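Local structure of putative branched chain amino acid ABC transporter, periplasmic amino acid-binding protein (Brucella ovis, 7JFN) at residues A[28-33]-A[293-298]; A[357-362]-A[370-375]. The protein probably captures branched-chain or related amino acids in the periplasm as the binding component of an amino-acid ABC transport system. All blocks are in the same frame, centred on the assembly; numbering follows the deposited sequence.

Contact 1 of 2, residues A[28-33]-A[293-298]; sequences GLLYRA and SYVEPA
Val295 sits over one face of the Tyr31 ring, its CG2 4.0 Å from the ring centroid and displaced toward the rim, a CH-pi contact. The valine lies across the phenol so that its other methyl, CG1, reaches Tyr31 OH at 3.3 Å. Although the CB of Tyr31 points away from the 293-298 turn, its CG stands anti to the carbonyl carbon (chi1 -78°), and the ring swings back under the valine. A water ties the two residues together, accepting from Tyr31 OH and donating to Val295 O at 2.8 Å. One helical position earlier, Leu30 packs its CB on Val295 CG2 at 3.8 Å, sets CD1 against the edge of the Tyr294 ring in its plane, and lays CD2 beside the Glu296 carboxylate. Three bonds hold that carboxylate: Ser293 N donates to OE1 in a nearly straight bond (174°), on the anti side and somewhat out of the carboxylate plane, while OE2 is hydrogen-bonded to Tyr284 OH and His290 NE2. No direct hydrogen bond joins the segments. The type II' turn from Ser293 to Glu296, leading into helix 296-311, thus packs apolar side chains on helix 26-44, the first helix after strand 13-18 of the parallel sheet in this periplasmic binding protein fold.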
loop_
_atom_site.group_PDB
_atom_site.type_symbol
_atom_site.label_atom_id
_atom_site.label_comp_id
_atom_site.label_asym_id
_atom_site.label_seq_id
_atom_site.Cartn_x
_atom_site.Cartn_y
_atom_site.Cartn_z
ATOM N N GLY A 28 -11.078 0.015 -5.543
ATOM C CA GLY A 28 -11.107 -1.370 -5.997
ATOM C C GLY A 28 -10.811 -1.498 -7.485
ATOM O O GLY A 28 -10.121 -2.431 -7.916
ATOM N N LEU A 29 -11.313 -0.556 -8.282
ATOM C CA LEU A 29 -11.095 -0.591 -9.730
ATOM C C LEU A 29 -9.639 -0.284 -10.102
ATOM O O LEU A 29 -9.167 -0.729 -11.159
ATOM C CB LEU A 29 -12.053 0.386 -10.417
ATOM C CG LEU A 29 -13.526 -0.091 -10.416
ATOM C CD1 LEU A 29 -14.440 0.985 -10.973
ATOM C CD2 LEU A 29 -13.668 -1.376 -11.219
ATOM N N LEU A 30 -8.929 0.498 -9.287
ATOM C CA LEU A 30 -7.488 0.655 -9.525
ATOM C C LEU A 30 -6.750 -0.642 -9.240
ATOM O O LEU A 30 -5.842 -1.022 -9.995
ATOM C CB LEU A 30 -6.896 1.784 -8.680
ATOM C CG LEU A 30 -7.516 3.145 -8.980
ATOM C CD1 LEU A 30 -7.070 4.193 -7.923
ATOM C CD2 LEU A 30 -7.171 3.586 -10.402
ATOM N N TYR A 31 -7.119 -1.347 -8.157
ATOM C CA TYR A 31 -6.546 -2.672 -7.944
ATOM C C TYR A 31 -6.872 -3.595 -9.105
ATOM O O TYR A 31 -6.019 -4.365 -9.551
ATOM C CB TYR A 31 -7.024 -3.294 -6.622
ATOM C CG TYR A 31 -6.261 -2.697 -5.463
ATOM C CD1 TYR A 31 -4.943 -3.069 -5.218
ATOM C CD2 TYR A 31 -6.838 -1.726 -4.658
ATOM C CE1 TYR A 31 -4.216 -2.486 -4.181
ATOM C CE2 TYR A 31 -6.116 -1.139 -3.610
ATOM C CZ TYR A 31 -4.813 -1.531 -3.395
ATOM O OH TYR A 31 -4.105 -0.946 -2.392
ATOM N N ARG A 32 -8.104 -3.543 -9.609
ATOM C CA ARG A 32 -8.439 -4.420 -10.725
ATOM C C ARG A 32 -7.543 -4.129 -11.923
ATOM O O ARG A 32 -7.056 -5.055 -12.587
ATOM C CB ARG A 32 -9.905 -4.255 -11.106
ATOM C CG ARG A 32 -10.305 -5.101 -12.292
ATOM C CD ARG A 32 -11.705 -4.705 -12.733
ATOM N NE ARG A 32 -12.202 -5.573 -13.789
ATOM C CZ ARG A 32 -12.184 -5.235 -15.071
ATOM N NH1 ARG A 32 -11.659 -4.070 -15.428
ATOM N NH2 ARG A 32 -12.653 -6.070 -15.988
ATOM N N ALA A 33 -7.319 -2.845 -12.214
ATOM C CA ALA A 33 -6.490 -2.488 -13.368
ATOM C C ALA A 33 -5.070 -3.013 -13.194
ATOM O O ALA A 33 -4.467 -3.520 -14.150
ATOM C CB ALA A 33 -6.467 -0.974 -13.567
ATOM N N SER A 293 -0.871 5.258 -10.625
ATOM C CA SER A 293 -0.849 6.190 -9.518
ATOM C C SER A 293 -1.229 5.448 -8.253
ATOM O O SER A 293 -1.747 4.334 -8.301
ATOM C CB SER A 293 -1.822 7.360 -9.740
ATOM O OG SER A 293 -3.151 6.860 -9.804
ATOM N N TYR A 294 -0.932 6.086 -7.126
ATOM C CA TYR A 294 -1.525 5.740 -5.858
ATOM C C TYR A 294 -1.256 4.277 -5.503
ATOM O O TYR A 294 -0.108 3.913 -5.221
ATOM C CB TYR A 294 -3.018 6.083 -5.948
ATOM C CG TYR A 294 -3.807 5.931 -4.689
ATOM C CD1 TYR A 294 -3.241 6.161 -3.439
ATOM C CD2 TYR A 294 -5.135 5.522 -4.748
ATOM C CE1 TYR A 294 -4.003 6.004 -2.292
ATOM C CE2 TYR A 294 -5.891 5.374 -3.628
ATOM C CZ TYR A 294 -5.331 5.603 -2.405
ATOM O OH TYR A 294 -6.130 5.426 -1.313
ATOM N N VAL A 295 -2.279 3.421 -5.580
ATOM C CA VAL A 295 -2.132 2.025 -5.158
ATOM C C VAL A 295 -1.604 1.110 -6.250
ATOM O O VAL A 295 -1.186 -0.027 -5.952
ATOM C CB VAL A 295 -3.479 1.468 -4.645
ATOM C CG1 VAL A 295 -3.904 2.210 -3.407
ATOM C CG2 VAL A 295 -4.554 1.564 -5.753
ATOM N N GLU A 296 -1.563 1.568 -7.503
ATOM C CA GLU A 296 -1.275 0.631 -8.580
ATOM C C GLU A 296 0.173 0.141 -8.637
ATOM O O GLU A 296 0.385 -1.053 -8.871
ATOM C CB GLU A 296 -1.687 1.252 -9.911
ATOM C CG GLU A 296 -3.222 1.397 -9.983
ATOM C CD GLU A 296 -3.700 2.192 -11.187
ATOM O OE1 GLU A 296 -3.356 3.390 -11.289
ATOM O OE2 GLU A 296 -4.431 1.615 -12.036
ATOM N N PRO A 297 1.193 0.996 -8.462
ATOM C CA PRO A 297 2.575 0.476 -8.593
ATOM C C PRO A 297 2.899 -0.650 -7.624
ATOM O O PRO A 297 3.476 -1.662 -8.033
ATOM C CB PRO A 297 3.428 1.729 -8.337
ATOM C CG PRO A 297 2.553 2.859 -8.830
ATOM C CD PRO A 297 1.180 2.470 -8.336
ATOM N N ALA A 298 2.501 -0.528 -6.354
ATOM C CA ALA A 298 2.836 -1.573 -5.388
ATOM C C ALA A 298 2.163 -2.888 -5.753
ATOM O O ALA A 298 2.739 -3.969 -5.565
ATOM C CB ALA A 298 2.415 -1.146 -3.986
HETATM O O HOH W 1 -1.148 -0.938 -3.276
#

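Contact 2 of 2, residues A[357-362]-A[370-375]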
loop_
_atom_site.group_PDB
_atom_site.type_symbol
_atom_site.label_atom_id
_atom_site.label_comp_id
_atom_site.label_asym_id
_atom_site.label_seq_id
_atom_site.Cartn_x
_atom_site.Cartn_y
_atom_site.Cartn_z
ATOM N N GLN A 357 8.452 12.438 -1.649
ATOM C CA GLN A 357 8.060 13.328 -2.735
ATOM C C GLN A 357 7.411 14.594 -2.185
ATOM O O GLN A 357 6.722 14.553 -1.165
ATOM C CB GLN A 357 7.058 12.623 -3.654
ATOM C CG GLN A 357 7.638 11.349 -4.268
ATOM C CD GLN A 357 6.559 10.381 -4.709
ATOM O OE1 GLN A 357 5.801 10.656 -5.636
ATOM N NE2 GLN A 357 6.471 9.243 -4.027
ATOM N N GLU A 358 7.612 15.712 -2.882
ATOM C CA GLU A 358 6.992 16.982 -2.539
ATOM C C GLU A 358 6.071 17.399 -3.676
ATOM O O GLU A 358 6.430 17.245 -4.846
ATOM C CB GLU A 358 8.060 18.066 -2.316
ATOM C CG GLU A 358 7.502 19.468 -2.063
ATOM C CD GLU A 358 8.501 20.562 -2.390
ATOM O OE1 GLU A 358 8.453 21.639 -1.750
ATOM O OE2 GLU A 358 9.327 20.359 -3.309
ATOM N N VAL A 359 4.898 17.937 -3.345
ATOM C CA VAL A 359 4.041 18.534 -4.378
ATOM C C VAL A 359 4.692 19.817 -4.887
ATOM O O VAL A 359 4.959 20.749 -4.117
ATOM C CB VAL A 359 2.629 18.798 -3.849
ATOM C CG1 VAL A 359 1.780 19.504 -4.925
ATOM C CG2 VAL A 359 1.982 17.473 -3.440
ATOM N N SER A 360 4.951 19.874 -6.196
ATOM C CA SER A 360 5.748 20.965 -6.731
ATOM C C SER A 360 5.353 21.271 -8.167
ATOM O O SER A 360 5.031 20.369 -8.943
ATOM C CB SER A 360 7.248 20.630 -6.681
ATOM O OG SER A 360 7.997 21.692 -7.258
ATOM N N LYS A 361 5.414 22.555 -8.514
ATOM C CA LYS A 361 5.323 22.956 -9.912
ATOM C C LYS A 361 6.517 22.478 -10.717
ATOM O O LYS A 361 6.457 22.484 -11.953
ATOM C CB LYS A 361 5.223 24.474 -10.029
ATOM C CG LYS A 361 3.928 25.048 -9.514
ATOM C CD LYS A 361 3.838 26.539 -9.774
ATOM C CE LYS A 361 2.715 27.156 -8.962
ATOM N NZ LYS A 361 2.662 28.634 -9.145
ATOM N N LYS A 362 7.604 22.090 -10.048
ATOM C CA LYS A 362 8.831 21.704 -10.732
ATOM C C LYS A 362 8.845 20.244 -11.133
ATOM O O LYS A 362 9.782 19.819 -11.822
ATOM C CB LYS A 362 10.056 22.012 -9.858
ATOM C CG LYS A 362 10.193 23.489 -9.482
ATOM C CD LYS A 362 9.859 24.393 -10.658
ATOM C CE LYS A 362 9.728 25.846 -10.240
ATOM N NZ LYS A 362 9.285 26.707 -11.380
ATOM N N THR A 370 -3.155 19.648 -13.228
ATOM C CA THR A 370 -2.795 20.926 -12.639
ATOM C C THR A 370 -1.381 21.320 -13.061
ATOM O O THR A 370 -0.698 20.602 -13.799
ATOM C CB THR A 370 -2.880 20.855 -11.115
ATOM O OG1 THR A 370 -1.823 20.017 -10.637
ATOM C CG2 THR A 370 -4.207 20.269 -10.675
ATOM N N GLU A 371 -0.925 22.468 -12.559
ATOM C CA GLU A 371 0.472 22.866 -12.691
ATOM C C GLU A 371 1.397 22.114 -11.738
ATOM O O GLU A 371 2.616 22.327 -11.797
ATOM C CB GLU A 371 0.622 24.365 -12.430
ATOM C CG GLU A 371 -0.545 25.194 -12.888
ATOM C CD GLU A 371 -0.676 26.461 -12.078
ATOM O OE1 GLU A 371 0.193 27.345 -12.226
ATOM O OE2 GLU A 371 -1.631 26.561 -11.270
ATOM N N TYR A 372 0.861 21.264 -10.864
ATOM C CA TYR A 372 1.639 20.588 -9.833
ATOM C C TYR A 372 1.756 19.101 -10.112
ATOM O O TYR A 372 0.839 18.478 -10.652
ATOM C CB TYR A 372 1.005 20.759 -8.439
ATOM C CG TYR A 372 0.657 22.174 -8.136
ATOM C CD1 TYR A 372 1.594 23.038 -7.593
ATOM C CD2 TYR A 372 -0.608 22.665 -8.419
ATOM C CE1 TYR A 372 1.270 24.351 -7.333
ATOM C CE2 TYR A 372 -0.930 23.962 -8.170
ATOM C CZ TYR A 372 0.008 24.810 -7.634
ATOM O OH TYR A 372 -0.343 26.121 -7.392
ATOM N N GLY A 373 2.880 18.527 -9.676
ATOM C CA GLY A 373 3.058 17.091 -9.656
ATOM C C GLY A 373 3.838 16.686 -8.417
ATOM O O GLY A 373 4.158 17.516 -7.567
ATOM N N PHE A 374 4.163 15.402 -8.337
ATOM C CA PHE A 374 4.959 14.892 -7.226
ATOM C C PHE A 374 6.427 14.863 -7.630
ATOM O O PHE A 374 6.805 14.167 -8.583
ATOM C CB PHE A 374 4.437 13.520 -6.797
ATOM C CG PHE A 374 3.079 13.612 -6.155
ATOM C CD1 PHE A 374 1.922 13.533 -6.926
ATOM C CD2 PHE A 374 2.964 13.861 -4.791
ATOM C CE1 PHE A 374 0.659 13.671 -6.352
ATOM C CE2 PHE A 374 1.690 13.999 -4.191
ATOM C CZ PHE A 374 0.538 13.904 -4.977
ATOM N N LEU A 375 7.246 15.660 -6.937
ATOM C CA LEU A 375 8.674 15.747 -7.239
ATOM C C LEU A 375 9.429 14.847 -6.274
ATOM O O LEU A 375 9.365 15.067 -5.049
ATOM C CB LEU A 375 9.159 17.187 -7.119
ATOM C CG LEU A 375 10.493 17.576 -7.764
ATOM C CD1 LEU A 375 10.470 19.062 -7.986
ATOM C CD2 LEU A 375 11.652 17.190 -6.857
#
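Glu358 and Leu375 exchange two backbone hydrogen bonds, Leu375 N to Glu358 O at 2.7 Å, and Ser360 and Gly373 exchange two more, Ser360 N to Gly373 O at 2.8 Å, pairing the strands antiparallel. Beyond them, Ser360 OG stands opposite its own N and beside the carbonyl carbon (chi1 178°), facing onward along the chain to accept from Lys362 N at 2.8 Å in an ST turn as the strand ends. Lys361 NZ and Glu371 OE1, of opposite charge, stay 4.2 Å apart without direct contact. The extended aliphatic chain of Lys361 runs alongside the Tyr372 ring, CG 3.5 Å from CE1 and CE close to OH. On one face of the ribbon, Val359 spreads its two methyls, CG1 to Tyr372 CB and CG2 to Phe374 CE2 at 3.6 Å. On the other, Leu375 CD1 meets Lys362 CB at 3.5 Å and also touches Ser360 OG. Gln357 OE1 approaches Phe374 CB with amide and ring planes 73° apart, and takes a hydrogen bond from Asn269. Strand 350-360 lies between strands 263-266 and 373-380, and Ile252 of helix 251-255 packs against Val359, Tyr372 and Phe374.

In the fold
Both contacts are partly buried, but contact 1 lies deeper, its centre about 9 Å from that of the chain and none of its touching residues exposed. Contact 2 is peripheral, its centre about 21 Å out, with Lys361, Lys362 and Glu371 exposed. The two do not touch, their nearest atoms being about 8 Å apart, and share no helix or strand: contact 1 joins a helix following a strand of the five-stranded parallel sheet to a turn some 260 residues later, whereas contact 2 pairs neighbouring strands of the mixed sheet across a short loop. Side-chain packing and one bridging water hold 28-33 to 293-298; main-chain bonds hold 357-362 to 370-375, where buried valine and tyrosine lie close to the exposed charges at the loop end.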